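Local coordinates for NS2 (Infectious salmon anemia virus, PDB 5WCO), which is the matrix protein of an orthomyxovirus, which self-polymerises and associates with membranes, probably forming the layer beneath the viral envelope, at residues M61-T66 with C107-P112. Numbering follows the deposited sequence.
Sequences MGVLLT and CVMKDP
The flat peptide joining G62 to V63 turns one face to M109: SD sits squarely above the carbonyl carbon, 3.6 Å from G62 C, while CG lies over the nitrogen side, 3.7 Å from V63 N. At the edge, G62 O accepts both T66 N and the T66 hydroxyl; OG1 lies 3.0 Å from G62 O, raised 40° out of the carbonyl plane toward the face that M109 occupies. T66 CG2 meets CG of the puckered P112 ring at 3.8 Å, the two side chains crossing at about a right angle.

The example illustrates how a glycine lets helices approach: with no side chain on G62, a thioether can rest on bare backbone, and the CA atoms of V63 and M109 come within 5.3 Å. The M109 chain is extended at chi2 (-176°), which carries SD out to the peptide. T66 OG1, besides its bond to G62 O, packs against M109 CG at 3.4 Å. V63 CG1, anti to the backbone nitrogen (chi1 173°), touches V108 CG1 at 3.7 Å where these side chains cross nearly perpendicularly, and V63 CG2 lies against M109 CG. I125 of helix 115-131 also touches V63, and V87 touches V108, extending the apolar layer. The arrangement is characteristic of glycine-mediated helix-helix packing, here joining the C-terminal ends of helices 55-66 and 101-110 in an all-helical matrix protein.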
loop_
_atom_site.group_PDB
_atom_site.type_symbol
_atom_site.label_atom_id
_atom_site.label_comp_id
_atom_site.label_asym_id
_atom_site.label_seq_id
_atom_site.Cartn_x
_atom_site.Cartn_y
_atom_site.Cartn_z
ATOM N N MET A 61 -5.065 -3.763 -10.372
ATOM C CA MET A 61 -4.232 -2.815 -11.108
ATOM C C MET A 61 -4.323 -3.070 -12.603
ATOM O O MET A 61 -4.296 -2.134 -13.394
ATOM C CB MET A 61 -2.769 -2.906 -10.643
ATOM C CG MET A 61 -2.519 -2.381 -9.222
ATOM S SD MET A 61 -0.775 -2.461 -8.694
ATOM C CE MET A 61 -0.745 -4.113 -7.976
ATOM N N GLY A 62 -4.424 -4.342 -13.000
ATOM C CA GLY A 62 -4.593 -4.674 -14.412
ATOM C C GLY A 62 -5.865 -4.062 -15.009
ATOM O O GLY A 62 -5.839 -3.441 -16.071
ATOM N N VAL A 63 -6.977 -4.241 -14.308
ATOM C CA VAL A 63 -8.269 -3.705 -14.708
ATOM C C VAL A 63 -8.236 -2.175 -14.737
ATOM O O VAL A 63 -8.738 -1.531 -15.662
ATOM C CB VAL A 63 -9.355 -4.186 -13.721
ATOM C CG1 VAL A 63 -10.691 -3.523 -14.002
ATOM C CG2 VAL A 63 -9.458 -5.716 -13.745
ATOM N N LEU A 64 -7.625 -1.594 -13.720
ATOM C CA LEU A 64 -7.591 -0.151 -13.632
ATOM C C LEU A 64 -6.764 0.412 -14.796
ATOM O O LEU A 64 -7.101 1.445 -15.376
ATOM C CB LEU A 64 -7.061 0.271 -12.264
ATOM C CG LEU A 64 -7.207 1.755 -11.938
ATOM C CD1 LEU A 64 -8.682 2.193 -11.739
ATOM C CD2 LEU A 64 -6.331 2.110 -10.722
ATOM N N LEU A 65 -5.698 -0.294 -15.169
ATOM C CA LEU A 65 -4.896 0.096 -16.328
ATOM C C LEU A 65 -5.638 -0.034 -17.669
ATOM O O LEU A 65 -5.732 0.944 -18.418
ATOM C CB LEU A 65 -3.611 -0.699 -16.356
ATOM C CG LEU A 65 -2.616 -0.238 -15.291
ATOM C CD1 LEU A 65 -1.489 -1.258 -15.143
ATOM C CD2 LEU A 65 -2.067 1.145 -15.629
ATOM N N THR A 66 -6.159 -1.230 -17.967
ATOM C CA THR A 66 -7.006 -1.451 -19.151
ATOM C C THR A 66 -8.089 -0.367 -19.319
ATOM O O THR A 66 -8.102 0.369 -20.307
ATOM C CB THR A 66 -7.697 -2.830 -19.115
ATOM O OG1 THR A 66 -6.725 -3.854 -18.885
ATOM C CG2 THR A 66 -8.436 -3.106 -20.428
ATOM N N CYS A 107 -11.388 -11.447 -16.125
ATOM C CA CYS A 107 -12.416 -11.421 -17.159
ATOM C C CYS A 107 -12.798 -10.010 -17.581
ATOM O O CYS A 107 -13.034 -9.768 -18.774
ATOM C CB CYS A 107 -13.614 -12.279 -16.781
ATOM S SG CYS A 107 -13.226 -14.051 -16.992
ATOM N N VAL A 108 -12.803 -9.074 -16.627
ATOM C CA VAL A 108 -12.933 -7.661 -16.974
ATOM C C VAL A 108 -11.864 -7.215 -17.974
ATOM O O VAL A 108 -12.189 -6.688 -19.018
ATOM C CB VAL A 108 -12.915 -6.735 -15.749
ATOM C CG1 VAL A 108 -13.044 -5.270 -16.194
ATOM C CG2 VAL A 108 -14.037 -7.109 -14.792
ATOM N N MET A 109 -10.590 -7.437 -17.667
ATOM C CA MET A 109 -9.507 -7.083 -18.598
ATOM C C MET A 109 -9.672 -7.655 -19.994
ATOM O O MET A 109 -9.470 -6.969 -20.991
ATOM C CB MET A 109 -8.168 -7.577 -18.072
ATOM C CG MET A 109 -7.484 -6.632 -17.103
ATOM S SD MET A 109 -5.877 -7.307 -16.656
ATOM C CE MET A 109 -6.296 -8.461 -15.346
ATOM N N LYS A 110 -10.023 -8.930 -20.030
ATOM C CA LYS A 110 -10.067 -9.725 -21.243
ATOM C C LYS A 110 -11.204 -9.276 -22.176
ATOM O O LYS A 110 -11.047 -9.269 -23.397
ATOM C CB LYS A 110 -10.190 -11.208 -20.859
ATOM C CG LYS A 110 -10.081 -12.153 -22.017
ATOM C CD LYS A 110 -9.664 -13.559 -21.605
ATOM C CE LYS A 110 -9.451 -14.412 -22.856
ATOM N NZ LYS A 110 -8.850 -13.597 -23.964
ATOM N N ASP A 111 -12.332 -8.885 -21.586
ATOM C CA ASP A 111 -13.484 -8.370 -22.331
ATOM C C ASP A 111 -14.105 -7.135 -21.631
ATOM O O ASP A 111 -15.203 -7.205 -21.050
ATOM C CB ASP A 111 -14.527 -9.486 -22.528
ATOM C CG ASP A 111 -15.619 -9.107 -23.518
ATOM O OD1 ASP A 111 -15.385 -8.211 -24.376
ATOM O OD2 ASP A 111 -16.715 -9.717 -23.431
ATOM N N PRO A 112 -13.403 -5.991 -21.705
ATOM C CA PRO A 112 -13.688 -4.770 -20.924
ATOM C C PRO A 112 -15.025 -4.129 -21.246
ATOM O O PRO A 112 -15.466 -4.185 -22.393
ATOM C CB PRO A 112 -12.561 -3.804 -21.332
ATOM C CG PRO A 112 -11.507 -4.667 -22.018
ATOM C CD PRO A 112 -12.261 -5.821 -22.624
#